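PDB 6D6J: HIT family hydrolase from Legionella pneumophila subsp. pneumophila, which probably hydrolyses nucleotide phosphate linkages, as many histidine triad proteins do, and assembles as a dimer of two like subunits. Local coordinates for residues P43-I48 and H109-R114; A55-V60 and L91-N96. All coordinates share one frame; numbering follows the deposited sequence.

Interaction 1: P43-I48 and H109-R114; sequences PTHLLI and HLLGGR
His109, part of the predicted histidine triad motif, and His45 meet on one face of the central antiparallel sheet, where strand 44-48 pairs with strand 109-112. His45 NE2 and His109 ND1 lie 2.9 Å apart in a nearly straight hydrogen bond (169°) that either nitrogen could donate. The two imidazoles meet rim to rim, their planes turned 53° from each other, so that neither covers the other's face. The His45 ring swings away from its own backbone nitrogen (chi1 -174°), which brings NE2 to His109 and lays one face under Leu111. CD2 of Leu111 sits over the centre of that ring, 3.9 Å from its centroid, in a CH-pi contact. From beyond the two strands Gln41 N binds His45 ND1, and Trp118 of the second subunit packs on both histidines. Leu47 lies alongside His109 and brings its CD2 to 3.4 Å from His109 ND1.

Thr44 and Gly112 form a hydrogen-bonded pair, as do Leu46 and Leu110, whose Leu46 N to Leu110 O bond measures 2.8 Å. Across the opposite face, Leu46 and Leu110 point the same way with Leu46 CD1 4.0 Å from Leu110 CD2, while CD1 of Ile48 reaches Leu110 CB; helix 62-81 covers these side chains. Just before strand 44-48 and beyond the end of strand 109-112, Pro43 CD rests 3.7 Å from Arg114 CG, and the Arg114 guanidinium is held by the C-terminal carboxylate of Gly121 of the second subunit.

With both ring nitrogens of His45 hydrogen-bonded and a methyl over its face, this imidazole is fixed in rotation; its bond to ND1 is consistent with a part in setting the rotation of the His109 ring, which also meets that of His107, the predicted nucleophile.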
loop_
_atom_site.group_PDB
_atom_site.type_symbol
_atom_site.label_atom_id
_atom_site.label_comp_id
_atom_site.label_asym_id
_atom_site.label_seq_id
_atom_site.Cartn_x
_atom_site.Cartn_y
_atom_site.Cartn_z
ATOM N N PRO B 43 8.764 -7.100 13.948
ATOM C CA PRO B 43 10.174 -7.502 14.085
ATOM C C PRO B 43 11.058 -7.037 12.942
ATOM O O PRO B 43 12.243 -6.772 13.177
ATOM C CB PRO B 43 10.094 -9.027 14.260
ATOM C CG PRO B 43 8.772 -9.218 14.981
ATOM C CD PRO B 43 7.860 -8.230 14.268
ATOM N N THR B 44 10.528 -6.938 11.719
ATOM C CA THR B 44 11.186 -6.221 10.631
ATOM C C THR B 44 10.235 -5.145 10.127
ATOM O O THR B 44 9.064 -5.429 9.828
ATOM C CB THR B 44 11.573 -7.156 9.474
ATOM O OG1 THR B 44 12.574 -8.068 9.928
ATOM C CG2 THR B 44 12.124 -6.392 8.262
ATOM N N HIS B 45 10.734 -3.915 10.013
ATOM C CA HIS B 45 9.916 -2.797 9.539
ATOM C C HIS B 45 10.784 -1.918 8.645
ATOM O O HIS B 45 11.702 -1.231 9.117
ATOM C CB HIS B 45 9.347 -2.036 10.735
ATOM C CG HIS B 45 8.372 -0.957 10.390
ATOM N ND1 HIS B 45 7.611 -0.350 11.366
ATOM C CD2 HIS B 45 8.065 -0.342 9.220
ATOM C CE1 HIS B 45 6.872 0.593 10.811
ATOM N NE2 HIS B 45 7.116 0.613 9.509
ATOM N N LEU B 46 10.500 -1.943 7.349
ATOM C CA LEU B 46 11.281 -1.226 6.353
ATOM C C LEU B 46 10.419 -0.147 5.712
ATOM O O LEU B 46 9.188 -0.236 5.686
ATOM C CB LEU B 46 11.834 -2.201 5.301
ATOM C CG LEU B 46 12.668 -3.343 5.919
ATOM C CD1 LEU B 46 12.998 -4.419 4.907
ATOM C CD2 LEU B 46 13.946 -2.829 6.582
ATOM N N LEU B 47 11.091 0.868 5.178
ATOM C CA LEU B 47 10.458 1.975 4.472
ATOM C C LEU B 47 11.034 2.034 3.067
ATOM O O LEU B 47 12.257 1.965 2.896
ATOM C CB LEU B 47 10.773 3.300 5.180
ATOM C CG LEU B 47 10.288 3.356 6.629
ATOM C CD1 LEU B 47 10.793 4.597 7.344
ATOM C CD2 LEU B 47 8.778 3.279 6.690
ATOM N N ILE B 48 10.169 2.147 2.060
ATOM C CA ILE B 48 10.592 2.264 0.665
ATOM C C ILE B 48 10.119 3.627 0.182
ATOM O O ILE B 48 8.920 3.940 0.258
ATOM C CB ILE B 48 10.052 1.123 -0.225
ATOM C CG1 ILE B 48 10.392 -0.284 0.333
ATOM C CG2 ILE B 48 10.637 1.252 -1.636
ATOM C CD1 ILE B 48 9.466 -0.833 1.398
ATOM N N HIS B 109 5.409 1.440 3.932
ATOM C CA HIS B 109 5.843 0.618 5.055
ATOM C C HIS B 109 5.769 -0.851 4.678
ATOM O O HIS B 109 4.766 -1.304 4.114
ATOM C CB HIS B 109 4.906 0.788 6.249
ATOM C CG HIS B 109 4.869 2.158 6.824
ATOM N ND1 HIS B 109 5.690 2.550 7.863
ATOM C CD2 HIS B 109 4.071 3.213 6.543
ATOM C CE1 HIS B 109 5.424 3.809 8.166
ATOM N NE2 HIS B 109 4.430 4.224 7.397
ATOM N N LEU B 110 6.816 -1.598 5.023
ATOM C CA LEU B 110 6.860 -3.047 4.858
ATOM C C LEU B 110 7.068 -3.639 6.246
ATOM O O LEU B 110 8.121 -3.422 6.862
ATOM C CB LEU B 110 7.995 -3.427 3.909
ATOM C CG LEU B 110 8.480 -4.882 3.891
ATOM C CD1 LEU B 110 7.369 -5.879 3.646
ATOM C CD2 LEU B 110 9.576 -5.025 2.849
ATOM N N LEU B 111 6.064 -4.352 6.752
ATOM C CA LEU B 111 6.077 -4.880 8.118
ATOM C C LEU B 111 5.959 -6.395 8.082
ATOM O O LEU B 111 5.052 -6.934 7.436
ATOM C CB LEU B 111 4.884 -4.340 8.918
ATOM C CG LEU B 111 4.776 -2.820 9.025
ATOM C CD1 LEU B 111 3.689 -2.279 8.108
ATOM C CD2 LEU B 111 4.528 -2.393 10.477
ATOM N N GLY B 112 6.850 -7.083 8.787
ATOM C CA GLY B 112 6.739 -8.525 8.873
ATOM C C GLY B 112 7.483 -9.082 10.060
ATOM O O GLY B 112 7.946 -8.345 10.938
ATOM N N GLY B 113 7.574 -10.413 10.093
ATOM C CA GLY B 113 8.266 -11.109 11.155
ATOM C C GLY B 113 7.377 -11.528 12.292
ATOM O O GLY B 113 7.873 -12.105 13.261
ATOM N N ARG B 114 6.091 -11.220 12.218
ATOM C CA ARG B 114 5.085 -11.728 13.131
ATOM C C ARG B 114 3.771 -11.773 12.370
ATOM O O ARG B 114 3.648 -11.231 11.268
ATOM C CB ARG B 114 4.923 -10.832 14.362
ATOM C CG ARG B 114 4.408 -9.426 14.055
ATOM C CD ARG B 114 3.984 -8.717 15.340
ATOM N NE ARG B 114 3.806 -7.270 15.163
ATOM C CZ ARG B 114 2.684 -6.689 14.727
ATOM N NH1 ARG B 114 1.630 -7.426 14.384
ATOM N NH2 ARG B 114 2.618 -5.367 14.613
#

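Interaction 2: A55-V60 and L91-N96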
loop_
_atom_site.group_PDB
_atom_site.type_symbol
_atom_site.label_atom_id
_atom_site.label_comp_id
_atom_site.label_asym_id
_atom_site.label_seq_id
_atom_site.Cartn_x
_atom_site.Cartn_y
_atom_site.Cartn_z
ATOM N N ALA B 55 5.125 14.852 -1.424
ATOM C CA ALA B 55 4.710 14.988 -0.029
ATOM C C ALA B 55 3.763 13.878 0.415
ATOM O O ALA B 55 3.947 13.294 1.489
ATOM C CB ALA B 55 4.057 16.347 0.225
ATOM N N THR B 56 2.700 13.628 -0.358
ATOM C CA THR B 56 1.685 12.636 -0.002
ATOM C C THR B 56 1.238 11.888 -1.250
ATOM O O THR B 56 1.488 12.315 -2.382
ATOM C CB THR B 56 0.426 13.255 0.638
ATOM O OG1 THR B 56 -0.371 13.870 -0.380
ATOM C CG2 THR B 56 0.763 14.261 1.736
ATOM N N ILE B 57 0.512 10.785 -1.037
ATOM C CA ILE B 57 -0.068 10.057 -2.164
ATOM C C ILE B 57 -0.965 10.964 -2.994
ATOM O O ILE B 57 -1.086 10.774 -4.208
ATOM C CB ILE B 57 -0.839 8.821 -1.646
ATOM C CG1 ILE B 57 0.119 7.809 -0.987
ATOM C CG2 ILE B 57 -1.681 8.170 -2.750
ATOM C CD1 ILE B 57 1.119 7.148 -1.939
ATOM N N ASN B 58 -1.619 11.951 -2.364
ATOM C CA ASN B 58 -2.496 12.843 -3.123
ATOM C C ASN B 58 -1.739 13.652 -4.164
ATOM O O ASN B 58 -2.360 14.170 -5.097
ATOM C CB ASN B 58 -3.220 13.825 -2.200
ATOM C CG ASN B 58 -4.116 13.142 -1.206
ATOM O OD1 ASN B 58 -4.693 12.095 -1.484
ATOM N ND2 ASN B 58 -4.228 13.721 -0.025
ATOM N N ASP B 59 -0.424 13.778 -4.014
ATOM C CA ASP B 59 0.409 14.562 -4.910
ATOM C C ASP B 59 1.030 13.725 -6.012
ATOM O O ASP B 59 1.814 14.262 -6.799
ATOM C CB ASP B 59 1.470 15.293 -4.098
ATOM C CG ASP B 59 0.851 16.081 -2.972
ATOM O OD1 ASP B 59 1.124 15.784 -1.778
ATOM O OD2 ASP B 59 -0.001 16.936 -3.284
ATOM N N VAL B 60 0.681 12.439 -6.104
ATOM C CA VAL B 60 1.152 11.579 -7.185
ATOM C C VAL B 60 0.155 11.688 -8.325
ATOM O O VAL B 60 -0.976 11.199 -8.221
ATOM C CB VAL B 60 1.266 10.119 -6.743
ATOM C CG1 VAL B 60 1.712 9.242 -7.908
ATOM C CG2 VAL B 60 2.217 9.985 -5.560
ATOM N N LEU B 91 1.885 -4.301 3.714
ATOM C CA LEU B 91 2.346 -3.069 3.071
ATOM C C LEU B 91 1.343 -1.961 3.370
ATOM O O LEU B 91 0.130 -2.171 3.221
ATOM C CB LEU B 91 2.441 -3.276 1.557
ATOM C CG LEU B 91 3.448 -4.333 1.084
ATOM C CD1 LEU B 91 3.308 -4.580 -0.399
ATOM C CD2 LEU B 91 4.864 -3.929 1.424
ATOM N N VAL B 92 1.831 -0.793 3.799
ATOM C CA VAL B 92 0.939 0.295 4.212
ATOM C C VAL B 92 1.428 1.620 3.639
ATOM O O VAL B 92 2.593 1.991 3.839
ATOM C CB VAL B 92 0.872 0.419 5.751
ATOM C CG1 VAL B 92 -0.111 1.517 6.149
ATOM C CG2 VAL B 92 0.487 -0.913 6.391
ATOM N N PHE B 93 0.523 2.380 3.008
ATOM C CA PHE B 93 0.731 3.814 2.781
ATOM C C PHE B 93 -0.193 4.580 3.717
ATOM O O PHE B 93 -1.405 4.337 3.728
ATOM C CB PHE B 93 0.368 4.275 1.357
ATOM C CG PHE B 93 1.343 3.889 0.267
ATOM C CD1 PHE B 93 2.623 4.454 0.203
ATOM C CD2 PHE B 93 0.935 3.028 -0.748
ATOM C CE1 PHE B 93 3.476 4.130 -0.848
ATOM C CE2 PHE B 93 1.793 2.697 -1.789
ATOM C CZ PHE B 93 3.050 3.263 -1.846
ATOM N N ASN B 94 0.358 5.525 4.466
ATOM C CA ASN B 94 -0.435 6.451 5.264
ATOM C C ASN B 94 -0.541 7.767 4.512
ATOM O O ASN B 94 0.435 8.215 3.906
ATOM C CB ASN B 94 0.260 6.715 6.594
ATOM C CG ASN B 94 0.243 5.507 7.505
ATOM O OD1 ASN B 94 -0.517 4.560 7.297
ATOM N ND2 ASN B 94 1.049 5.556 8.558
ATOM N N VAL B 95 -1.711 8.403 4.567
ATOM C CA VAL B 95 -1.917 9.663 3.859
ATOM C C VAL B 95 -2.499 10.690 4.820
ATOM O O VAL B 95 -3.645 10.550 5.278
ATOM C CB VAL B 95 -2.792 9.502 2.606
ATOM C CG1 VAL B 95 -2.787 10.805 1.797
ATOM C CG2 VAL B 95 -2.289 8.333 1.759
ATOM N N ASN B 96 -1.717 11.730 5.103
ATOM C CA ASN B 96 -2.111 12.848 5.956
ATOM C C ASN B 96 -2.298 12.436 7.415
ATOM O O ASN B 96 -2.153 11.260 7.768
ATOM C CB ASN B 96 -3.271 13.655 5.350
ATOM C CG ASN B 96 -2.786 14.564 4.250
ATOM O OD1 ASN B 96 -1.671 15.071 4.340
ATOM N ND2 ASN B 96 -3.582 14.755 3.203
HETATM O O HOH W 1 1.084 9.950 1.829
HETATM O O HOH W 2 -3.019 16.239 0.679
#
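Ile57 lays its CD1 methyl over one face of the Phe93 ring, 3.9 Å from the centroid and displaced toward the ring atoms CD1 and CG of Phe93, a CH-pi contact in which the two side chains cross at about a right angle. Further back along the same isoleucine, CB and CG1 press on Val95, with CG1 3.7 Å from CG2 of the valine. The two valine methyls thus serve different neighbours: with CG1 placed opposite the backbone nitrogen (chi1 -171°), that branch turns to the amide of Asn58, 3.7 Å from ND2. Leu68 of helix 62-81 packs on both Ile57 and Phe93.

The polar links run through water. One molecule accepts from Ile57 N and lies 2.8 Å from Asn94 O, placed to bridge the two backbones. A second accepts from Asn58 ND2 and Asn96 ND2; these two donors lie 3.5 Å apart, unbonded to each other, with their amide planes turned by 55°. Both also donate to Ser85 O of the second subunit, while Asn58 OD1 meets Tyr89 OH of that chain.

Within 55-60 the turn is tied to itself: Thr56 OG1 donates to Asp59 OD1 over 2.8 Å, from above the carboxylate plane, and Asp59 N returns a 2.9 Å bond to Thr56 O. The arrangement packs a short 3-10 turn, leading into helix 62-81, against the end of strand 89-95, the edge strand that continues the sheet antiparallel into the second subunit, as in the dimers of the histidine triad fold.

Interactions 1 and 2 both reach the same sheet, their centres about 17 Å apart and on opposite sides of the chain's centre. Strands 89-95 and 108-112 are neighbours in it, joined by a probable hydrogen bond of 2.9 Å from His109 N to Val92 O and by Leu110 CD1 packing on Leu91 CD2 at 3.9 Å. The predicted active site lies near both: the side chain of His107 is about 3 Å from that of His109 and about 6 Å from that of Phe93. The zinc, bound by Cys11, Cys14, His53 and His105, is more distant, about 12 Å from the Leu47 side chain and 11 Å from that of Thr56. Both contacts touch the second subunit.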